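Local coordinates for putative nitrite reductase NADPH (Small subunit) oxidoreductase protein (PDB 3C0D) that probably serves as the small subunit of an NAD(P)H-dependent nitrite reductase, being a single-chain Rieske-like domain of the NirD family, at residues E26-A31 with C92-R97; A31-P36 with F78-G83; V43-P48 with V54-I59. One frame throughout, in Å; residues are numbered along the deposited sequence.

How the contacts relate
The three contacts form a near-equilateral triangle inside one Rieske-like domain: the centre of contact 2 lies about 11 Å from that of contact 1, and the centre of contact 3 about 10 Å from both. Along the chain they are nested, contact 3 within the loop closed by contact 2, and contact 2 within that closed by contact 1. Contacts 1 and 2 share strand 28-35 and Ala31. Strand 39-47, which carries contact 3, pairs with both 28-35 and 95-100. Contact 1 therefore works within the larger antiparallel sheet, whereas contact 2 ties that sheet to the end of the smaller one, and contact 3 joins strand 39-47 to the segment that leads from strand 52-53 to strand 59-62 of the smaller sheet.

Contact 1 (E26-A31 with C92-R97); sequences EGERVA and CLKTWR
Glu28 and Lys94 form the ionic part of this contact. Lys94 NZ lies 2.7 Å from Glu28 OE2, on the syn lone pair of that oxygen, and a second, weak hydrogen bond to Glu28 OE1 measures 3.0 Å, so the carboxylate is held through both oxygens. Lys94 reaches it as a fully extended chain that starts with CG opposite its backbone N (chi1 -176°) and meets the Glu28 side chain at about a right angle.

The apolar part centres on Trp96. Val30 CG2 sits 3.8 Å from the centroid of its six-membered ring and only 4° from the ring normal, a CH-pi contact over the face. On the opposite face Lys94 CG lies 3.7 Å above the plane, toward the rim, so the six-membered ring lies between Val30 CG2 and Lys94 CG.

At the ring edge the two parts join. Glu28 CD lies in the indole plane, the carboxylate is turned 69° against the ring, and Glu28 OE1 approaches Trp96 CZ2 to 3.3 Å. The negative charge thus faces the ring's C-H rim, probably a favourable electrostatic placement.

Strands 28-35 and 95-100 both pair with strand 39-47, and the Val30 and Trp96 CA atoms are 8.4 Å apart: side chains meet across an intervening strand, on one face of the larger antiparallel sheet of this Rieske-like fold.

Contact 2 (A31-P36 with F78-G83); sequences ALFYIP and FSLKSG
Phe33 is the first residue of strand 28-35 to meet Leu80. Its ring carbon CD2 lies 3.6 Å from Leu80 CD2, the closest approach of the contact, and the same methyl is 4.0 Å from Phe33 CE2. The methyl approaches the ring obliquely, while the two side chains as wholes cross at about a right angle. The other leucine branch serves a different part of the strand: Leu80 CD1 lies 4.0 Å from Phe33 CB.

Two residues on, Ile35 turns to the same side of the strand, and its CD1 meets Leu80 CD1 at 4.0 Å. With CG opposite its own carbonyl carbon (chi1 -66°), Leu80 aims its fork at strand 28-35 from the turn that follows strand 77-79, and the two methyls divide the work, CD2 on the aromatic ring and CD1 against Phe33 CB and Ile35 CD1. Val69 of strand 67-70 touches both Phe33 and Leu80 and so extends the cluster.

All three touching residues are buried, and no hydrogen bond passes between the segments. The chemistry is purely hydrophobic, implying that the turn after strand 77-79, an outermost strand of the smaller sheet, is held to strand 28-35 by shape and burial rather than by directional bonds.

Contact 3 (V43-P48 with V54-I59); sequences VQDWDP and VMSRGI
Asp45 swings CG opposite its backbone N (chi1 -170°), which brings OD1 to the amide of Ser56. The side chain of Met55, a selenomethionine, bends at chi1 and again at chi2 (-50°), which carries SE to Asp47 CB; chi3 only directs CE.

Two atoms of Asp45 collect three successive backbone amides. Asp45 O accepts Met55 N at 2.9 Å in the carbonyl plane, with a fairly straight N-H...O angle of 163°. It also accepts Val54 N at 3.1 Å, but that donor stands above the carbonyl plane. Ser56 N reaches Asp45 OD1 at 2.7 Å, nearly head-on to the carboxylate C-O bond though bent at the hydrogen. Together these bonds fix the start of the 3-10 segment 55-57 against the strand.

Apolar contacts add to them: Asp47 CB is 3.8 Å from Met55 SE and 4.0 Å from Val54 CG1. Gln44 NE2 bonds Trp46 O at 2.6 Å within the strand, and Gln44 OE1 is taken by Lys94 N.

Judged by sequence, Asp47 and Ile49 probably stand where canonical Rieske domains carry the first cysteine and histidine. The hydrogen bond of Asp47 OD2 with Ser71 OG then probably joins two positions that hold cluster cysteines there.

Contact 1 (E26-A31 with C92-R97)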
loop_
_atom_site.group_PDB
_atom_site.type_symbol
_atom_site.label_atom_id
_atom_site.label_comp_id
_atom_site.label_asym_id
_atom_site.label_seq_id
_atom_site.Cartn_x
_atom_site.Cartn_y
_atom_site.Cartn_z
ATOM N N GLU A 26 1.450 -13.928 1.210
ATOM C CA GLU A 26 1.473 -15.122 0.400
ATOM C C GLU A 26 2.440 -15.004 -0.764
ATOM O O GLU A 26 2.073 -15.255 -1.905
ATOM C CB GLU A 26 0.065 -15.437 -0.102
ATOM C CG GLU A 26 -0.777 -16.129 0.954
ATOM C CD GLU A 26 -0.145 -17.439 1.429
ATOM O OE1 GLU A 26 -0.033 -18.391 0.615
ATOM O OE2 GLU A 26 0.243 -17.513 2.619
ATOM N N GLY A 27 3.672 -14.598 -0.469
ATOM C CA GLY A 27 4.690 -14.507 -1.502
ATOM C C GLY A 27 4.899 -13.229 -2.291
ATOM O O GLY A 27 5.977 -13.013 -2.846
ATOM N N GLU A 28 3.887 -12.374 -2.359
ATOM C CA GLU A 28 4.013 -11.136 -3.109
ATOM C C GLU A 28 4.518 -9.982 -2.253
ATOM O O GLU A 28 4.179 -9.876 -1.085
ATOM C CB GLU A 28 2.667 -10.783 -3.733
ATOM C CG GLU A 28 2.171 -11.821 -4.728
ATOM C CD GLU A 28 0.880 -11.397 -5.426
ATOM O OE1 GLU A 28 0.841 -10.267 -5.981
ATOM O OE2 GLU A 28 -0.084 -12.201 -5.422
ATOM N N ARG A 29 5.335 -9.121 -2.848
ATOM C CA ARG A 29 5.890 -7.968 -2.149
ATOM C C ARG A 29 4.825 -6.925 -1.945
ATOM O O ARG A 29 4.311 -6.393 -2.921
ATOM C CB ARG A 29 6.982 -7.305 -2.969
ATOM C CG ARG A 29 8.047 -6.678 -2.107
ATOM C CD ARG A 29 9.133 -7.679 -1.943
ATOM N NE ARG A 29 8.689 -8.931 -2.512
ATOM C CZ ARG A 29 9.507 -9.918 -2.797
ATOM N NH1 ARG A 29 10.803 -9.767 -2.560
ATOM N NH2 ARG A 29 9.035 -11.046 -3.308
ATOM N N VAL A 30 4.521 -6.595 -0.693
ATOM C CA VAL A 30 3.491 -5.603 -0.398
ATOM C C VAL A 30 4.016 -4.418 0.414
ATOM O O VAL A 30 4.912 -4.560 1.250
ATOM C CB VAL A 30 2.322 -6.255 0.373
ATOM C CG1 VAL A 30 1.204 -5.259 0.574
ATOM C CG2 VAL A 30 1.831 -7.470 -0.378
ATOM N N ALA A 31 3.451 -3.245 0.158
ATOM C CA ALA A 31 3.839 -2.036 0.868
ATOM C C ALA A 31 2.655 -1.570 1.707
ATOM O O ALA A 31 1.581 -1.334 1.170
ATOM C CB ALA A 31 4.249 -0.940 -0.128
ATOM N N CYS A 92 -1.230 0.512 -12.939
ATOM C CA CYS A 92 -2.024 0.414 -11.726
ATOM C C CYS A 92 -1.355 -0.596 -10.792
ATOM O O CYS A 92 -0.868 -1.630 -11.246
ATOM C CB CYS A 92 -3.443 -0.050 -12.086
ATOM S SG CYS A 92 -4.652 -0.003 -10.739
ATOM N N LEU A 93 -1.319 -0.299 -9.495
ATOM C CA LEU A 93 -0.697 -1.203 -8.529
ATOM C C LEU A 93 -1.695 -2.206 -7.961
ATOM O O LEU A 93 -2.872 -1.887 -7.765
ATOM C CB LEU A 93 -0.084 -0.417 -7.365
ATOM C CG LEU A 93 1.008 0.630 -7.589
ATOM C CD1 LEU A 93 1.492 1.155 -6.246
ATOM C CD2 LEU A 93 2.154 0.017 -8.347
ATOM N N LYS A 94 -1.230 -3.419 -7.683
ATOM C CA LYS A 94 -2.119 -4.422 -7.114
ATOM C C LYS A 94 -2.409 -3.999 -5.675
ATOM O O LYS A 94 -1.541 -3.445 -4.987
ATOM C CB LYS A 94 -1.473 -5.813 -7.157
ATOM C CG LYS A 94 -2.386 -6.921 -6.669
ATOM C CD LYS A 94 -1.784 -8.294 -6.905
ATOM C CE LYS A 94 -2.716 -9.414 -6.415
ATOM N NZ LYS A 94 -2.102 -10.785 -6.453
ATOM N N THR A 95 -3.640 -4.254 -5.238
ATOM C CA THR A 95 -4.092 -3.888 -3.897
ATOM C C THR A 95 -4.549 -5.077 -3.065
ATOM O O THR A 95 -4.945 -6.104 -3.599
ATOM C CB THR A 95 -5.272 -2.908 -3.964
ATOM O OG1 THR A 95 -6.275 -3.444 -4.838
ATOM C CG2 THR A 95 -4.815 -1.550 -4.479
ATOM N N TRP A 96 -4.494 -4.923 -1.749
ATOM C CA TRP A 96 -4.929 -5.966 -0.827
ATOM C C TRP A 96 -5.854 -5.350 0.220
ATOM O O TRP A 96 -5.528 -4.319 0.803
ATOM C CB TRP A 96 -3.727 -6.600 -0.129
ATOM C CG TRP A 96 -2.979 -7.599 -0.962
ATOM C CD1 TRP A 96 -3.111 -8.960 -0.928
ATOM C CD2 TRP A 96 -1.964 -7.318 -1.930
ATOM N NE1 TRP A 96 -2.236 -9.541 -1.811
ATOM C CE2 TRP A 96 -1.519 -8.557 -2.440
ATOM C CE3 TRP A 96 -1.384 -6.140 -2.413
ATOM C CZ2 TRP A 96 -0.518 -8.652 -3.414
ATOM C CZ3 TRP A 96 -0.383 -6.233 -3.386
ATOM C CH2 TRP A 96 0.037 -7.485 -3.874
ATOM N N ARG A 97 -7.000 -5.984 0.448
ATOM C CA ARG A 97 -7.957 -5.488 1.421
ATOM C C ARG A 97 -7.355 -5.618 2.824
ATOM O O ARG A 97 -6.925 -6.699 3.217
ATOM C CB ARG A 97 -9.261 -6.291 1.333
ATOM C CG ARG A 97 -9.912 -6.350 -0.058
ATOM C CD ARG A 97 -11.411 -6.594 0.082
ATOM N NE ARG A 97 -12.007 -5.533 0.895
ATOM C CZ ARG A 97 -13.171 -5.621 1.533
ATOM N NH1 ARG A 97 -13.894 -6.734 1.458
ATOM N NH2 ARG A 97 -13.601 -4.600 2.269
#

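Contact 2 (A31-P36 with F78-G83)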
loop_
_atom_site.group_PDB
_atom_site.type_symbol
_atom_site.label_atom_id
_atom_site.label_comp_id
_atom_site.label_asym_id
_atom_site.label_seq_id
_atom_site.Cartn_x
_atom_site.Cartn_y
_atom_site.Cartn_z
ATOM N N ALA A 31 3.451 -3.245 0.158
ATOM C CA ALA A 31 3.839 -2.036 0.868
ATOM C C ALA A 31 2.655 -1.570 1.707
ATOM O O ALA A 31 1.581 -1.334 1.170
ATOM C CB ALA A 31 4.249 -0.940 -0.128
ATOM N N LEU A 32 2.841 -1.464 3.021
ATOM C CA LEU A 32 1.768 -1.016 3.894
ATOM C C LEU A 32 1.924 0.467 4.189
ATOM O O LEU A 32 3.031 0.944 4.441
ATOM C CB LEU A 32 1.764 -1.791 5.209
ATOM C CG LEU A 32 1.514 -3.289 5.099
ATOM C CD1 LEU A 32 1.119 -3.824 6.457
ATOM C CD2 LEU A 32 0.417 -3.569 4.074
ATOM N N PHE A 33 0.813 1.194 4.157
ATOM C CA PHE A 33 0.841 2.625 4.405
ATOM C C PHE A 33 -0.258 2.979 5.393
ATOM O O PHE A 33 -1.446 2.940 5.057
ATOM C CB PHE A 33 0.617 3.396 3.104
ATOM C CG PHE A 33 1.823 3.464 2.217
ATOM C CD1 PHE A 33 2.868 4.347 2.507
ATOM C CD2 PHE A 33 1.886 2.707 1.042
ATOM C CE1 PHE A 33 3.970 4.485 1.628
ATOM C CE2 PHE A 33 2.980 2.830 0.148
ATOM C CZ PHE A 33 4.017 3.724 0.448
ATOM N N TYR A 34 0.142 3.332 6.610
ATOM C CA TYR A 34 -0.816 3.696 7.647
ATOM C C TYR A 34 -1.175 5.183 7.588
ATOM O O TYR A 34 -0.320 6.037 7.796
ATOM C CB TYR A 34 -0.236 3.341 9.022
ATOM C CG TYR A 34 -0.971 3.937 10.197
ATOM C CD1 TYR A 34 -2.360 3.870 10.284
ATOM C CD2 TYR A 34 -0.272 4.526 11.248
ATOM C CE1 TYR A 34 -3.046 4.377 11.402
ATOM C CE2 TYR A 34 -0.946 5.029 12.376
ATOM C CZ TYR A 34 -2.335 4.946 12.447
ATOM O OH TYR A 34 -3.005 5.379 13.573
ATOM N N ILE A 35 -2.438 5.480 7.291
ATOM C CA ILE A 35 -2.912 6.863 7.228
ATOM C C ILE A 35 -3.831 7.072 8.428
ATOM O O ILE A 35 -4.950 6.561 8.440
ATOM C CB ILE A 35 -3.748 7.140 5.952
ATOM C CG1 ILE A 35 -3.025 6.610 4.711
ATOM C CG2 ILE A 35 -3.974 8.622 5.801
ATOM C CD1 ILE A 35 -1.665 7.259 4.471
ATOM N N PRO A 36 -3.378 7.834 9.447
ATOM C CA PRO A 36 -4.173 8.100 10.658
ATOM C C PRO A 36 -5.681 8.297 10.443
ATOM O O PRO A 36 -6.496 7.582 11.038
ATOM C CB PRO A 36 -3.510 9.341 11.239
ATOM C CG PRO A 36 -2.073 9.130 10.886
ATOM C CD PRO A 36 -2.142 8.643 9.451
ATOM N N PHE A 78 0.839 7.108 -7.522
ATOM C CA PHE A 78 -0.078 5.976 -7.480
ATOM C C PHE A 78 -1.073 6.082 -6.330
ATOM O O PHE A 78 -0.663 6.162 -5.176
ATOM C CB PHE A 78 0.709 4.686 -7.308
ATOM C CG PHE A 78 1.565 4.327 -8.484
ATOM C CD1 PHE A 78 1.050 3.557 -9.521
ATOM C CD2 PHE A 78 2.908 4.696 -8.522
ATOM C CE1 PHE A 78 1.865 3.145 -10.584
ATOM C CE2 PHE A 78 3.729 4.291 -9.576
ATOM C CZ PHE A 78 3.205 3.512 -10.607
ATOM N N SER A 79 -2.368 6.065 -6.642
ATOM C CA SER A 79 -3.421 6.129 -5.624
ATOM C C SER A 79 -3.384 4.973 -4.622
ATOM O O SER A 79 -3.495 3.817 -5.026
ATOM C CB SER A 79 -4.787 6.093 -6.280
ATOM O OG SER A 79 -5.741 5.615 -5.344
ATOM N N LEU A 80 -3.280 5.275 -3.328
ATOM C CA LEU A 80 -3.249 4.225 -2.299
ATOM C C LEU A 80 -4.541 3.408 -2.214
ATOM O O LEU A 80 -4.527 2.252 -1.768
ATOM C CB LEU A 80 -2.953 4.821 -0.913
ATOM C CG LEU A 80 -1.579 5.458 -0.683
ATOM C CD1 LEU A 80 -1.459 5.882 0.769
ATOM C CD2 LEU A 80 -0.470 4.475 -1.041
ATOM N N LYS A 81 -5.655 3.998 -2.633
ATOM C CA LYS A 81 -6.918 3.282 -2.571
ATOM C C LYS A 81 -7.136 2.320 -3.732
ATOM O O LYS A 81 -7.354 1.123 -3.525
ATOM C CB LYS A 81 -8.095 4.255 -2.501
ATOM C CG LYS A 81 -9.428 3.523 -2.434
ATOM C CD LYS A 81 -9.407 2.489 -1.296
ATOM C CE LYS A 81 -10.490 1.419 -1.451
ATOM N NZ LYS A 81 -10.351 0.325 -0.436
ATOM N N SER A 82 -7.086 2.847 -4.950
ATOM C CA SER A 82 -7.313 2.034 -6.132
ATOM C C SER A 82 -6.037 1.466 -6.720
ATOM O O SER A 82 -6.035 0.351 -7.231
ATOM C CB SER A 82 -8.065 2.844 -7.192
ATOM O OG SER A 82 -7.439 4.092 -7.426
ATOM N N GLY A 83 -4.952 2.227 -6.644
ATOM C CA GLY A 83 -3.689 1.762 -7.182
ATOM C C GLY A 83 -3.364 2.416 -8.508
ATOM O O GLY A 83 -2.237 2.342 -8.998
#

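Contact 3 (V43-P48 with V54-I59)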
loop_
_atom_site.group_PDB
_atom_site.type_symbol
_atom_site.label_atom_id
_atom_site.label_comp_id
_atom_site.label_asym_id
_atom_site.label_seq_id
_atom_site.Cartn_x
_atom_site.Cartn_y
_atom_site.Cartn_z
ATOM N N VAL A 43 -0.334 -1.881 -1.092
ATOM C CA VAL A 43 -0.164 -1.838 -2.548
ATOM C C VAL A 43 1.090 -2.644 -2.885
ATOM O O VAL A 43 1.937 -2.837 -2.016
ATOM C CB VAL A 43 0.033 -0.397 -3.064
ATOM C CG1 VAL A 43 -1.237 0.416 -2.872
ATOM C CG2 VAL A 43 1.200 0.264 -2.331
ATOM N N GLN A 44 1.222 -3.126 -4.120
ATOM C CA GLN A 44 2.420 -3.878 -4.482
ATOM C C GLN A 44 3.627 -2.972 -4.298
ATOM O O GLN A 44 3.587 -1.794 -4.662
ATOM C CB GLN A 44 2.370 -4.327 -5.930
ATOM C CG GLN A 44 2.621 -3.226 -6.927
ATOM C CD GLN A 44 2.457 -3.728 -8.335
ATOM O OE1 GLN A 44 1.388 -4.225 -8.702
ATOM N NE2 GLN A 44 3.513 -3.617 -9.138
ATOM N N ASP A 45 4.699 -3.531 -3.745
ATOM C CA ASP A 45 5.904 -2.775 -3.489
ATOM C C ASP A 45 6.707 -2.603 -4.739
ATOM O O ASP A 45 7.443 -1.634 -4.863
ATOM C CB ASP A 45 6.757 -3.450 -2.422
ATOM C CG ASP A 45 7.904 -2.566 -1.955
ATOM O OD1 ASP A 45 7.660 -1.373 -1.661
ATOM O OD2 ASP A 45 9.046 -3.058 -1.870
ATOM N N TRP A 46 6.567 -3.534 -5.671
ATOM C CA TRP A 46 7.292 -3.436 -6.935
ATOM C C TRP A 46 6.710 -2.312 -7.823
ATOM O O TRP A 46 5.509 -2.275 -8.085
ATOM C CB TRP A 46 7.236 -4.797 -7.643
ATOM C CG TRP A 46 7.850 -4.860 -9.017
ATOM C CD1 TRP A 46 7.209 -4.693 -10.204
ATOM C CD2 TRP A 46 9.217 -5.152 -9.337
ATOM N NE1 TRP A 46 8.082 -4.869 -11.247
ATOM C CE2 TRP A 46 9.323 -5.153 -10.746
ATOM C CE3 TRP A 46 10.362 -5.420 -8.570
ATOM C CZ2 TRP A 46 10.533 -5.407 -11.409
ATOM C CZ3 TRP A 46 11.566 -5.675 -9.227
ATOM C CH2 TRP A 46 11.639 -5.670 -10.634
ATOM N N ASP A 47 7.574 -1.390 -8.245
ATOM C CA ASP A 47 7.212 -0.268 -9.109
ATOM C C ASP A 47 7.187 -0.748 -10.561
ATOM O O ASP A 47 8.231 -1.028 -11.150
ATOM C CB ASP A 47 8.251 0.842 -8.971
ATOM C CG ASP A 47 8.013 1.989 -9.932
ATOM O OD1 ASP A 47 7.164 1.847 -10.838
ATOM O OD2 ASP A 47 8.681 3.031 -9.788
ATOM N N PRO A 48 5.999 -0.822 -11.168
ATOM C CA PRO A 48 5.844 -1.276 -12.561
ATOM C C PRO A 48 6.575 -0.420 -13.584
ATOM O O PRO A 48 6.850 -0.859 -14.690
ATOM C CB PRO A 48 4.339 -1.240 -12.765
ATOM C CG PRO A 48 3.935 -0.059 -11.912
ATOM C CD PRO A 48 4.744 -0.256 -10.648
ATOM N N VAL A 54 10.386 -0.792 -4.504
ATOM C CA VAL A 54 10.741 0.490 -3.931
ATOM C C VAL A 54 9.557 1.359 -3.501
ATOM O O VAL A 54 9.761 2.462 -2.973
ATOM C CB VAL A 54 11.626 1.273 -4.930
ATOM C CG1 VAL A 54 10.797 1.808 -6.080
ATOM C CG2 VAL A 54 12.351 2.386 -4.210
HETATM N N MSE A 55 8.334 0.872 -3.694
HETATM C CA MSE A 55 7.172 1.666 -3.335
HETATM C C MSE A 55 7.086 2.007 -1.864
HETATM O O MSE A 55 6.479 3.012 -1.485
HETATM C CB MSE A 55 5.881 0.983 -3.782
HETATM C CG MSE A 55 5.727 0.863 -5.307
HETATM SE SE MSE A 55 6.025 2.508 -6.378
HETATM C CE MSE A 55 4.542 3.588 -5.716
ATOM N N SER A 56 7.698 1.198 -1.015
ATOM C CA SER A 56 7.626 1.502 0.404
ATOM C C SER A 56 8.399 2.783 0.693
ATOM O O SER A 56 8.172 3.450 1.689
ATOM C CB SER A 56 8.199 0.349 1.221
ATOM O OG SER A 56 9.542 0.587 1.575
ATOM N N ARG A 57 9.293 3.147 -0.211
ATOM C CA ARG A 57 10.117 4.325 -0.018
ATOM C C ARG A 57 9.557 5.588 -0.663
ATOM O O ARG A 57 10.181 6.640 -0.605
ATOM C CB ARG A 57 11.530 4.049 -0.556
ATOM C CG ARG A 57 12.288 2.882 0.112
ATOM C CD ARG A 57 12.509 3.139 1.592
ATOM N NE ARG A 57 12.991 4.497 1.817
ATOM C CZ ARG A 57 12.787 5.187 2.935
ATOM N NH1 ARG A 57 12.105 4.638 3.936
ATOM N NH2 ARG A 57 13.248 6.432 3.044
ATOM N N GLY A 58 8.382 5.503 -1.270
ATOM C CA GLY A 58 7.815 6.681 -1.919
ATOM C C GLY A 58 7.128 7.677 -0.993
ATOM O O GLY A 58 6.497 7.292 -0.004
ATOM N N ILE A 59 7.237 8.961 -1.318
ATOM C CA ILE A 59 6.627 10.014 -0.516
ATOM C C ILE A 59 5.109 10.053 -0.671
ATOM O O ILE A 59 4.593 10.114 -1.792
ATOM C CB ILE A 59 7.207 11.395 -0.896
ATOM C CG1 ILE A 59 8.664 11.476 -0.440
ATOM C CG2 ILE A 59 6.369 12.519 -0.277
ATOM C CD1 ILE A 59 9.335 12.782 -0.783
#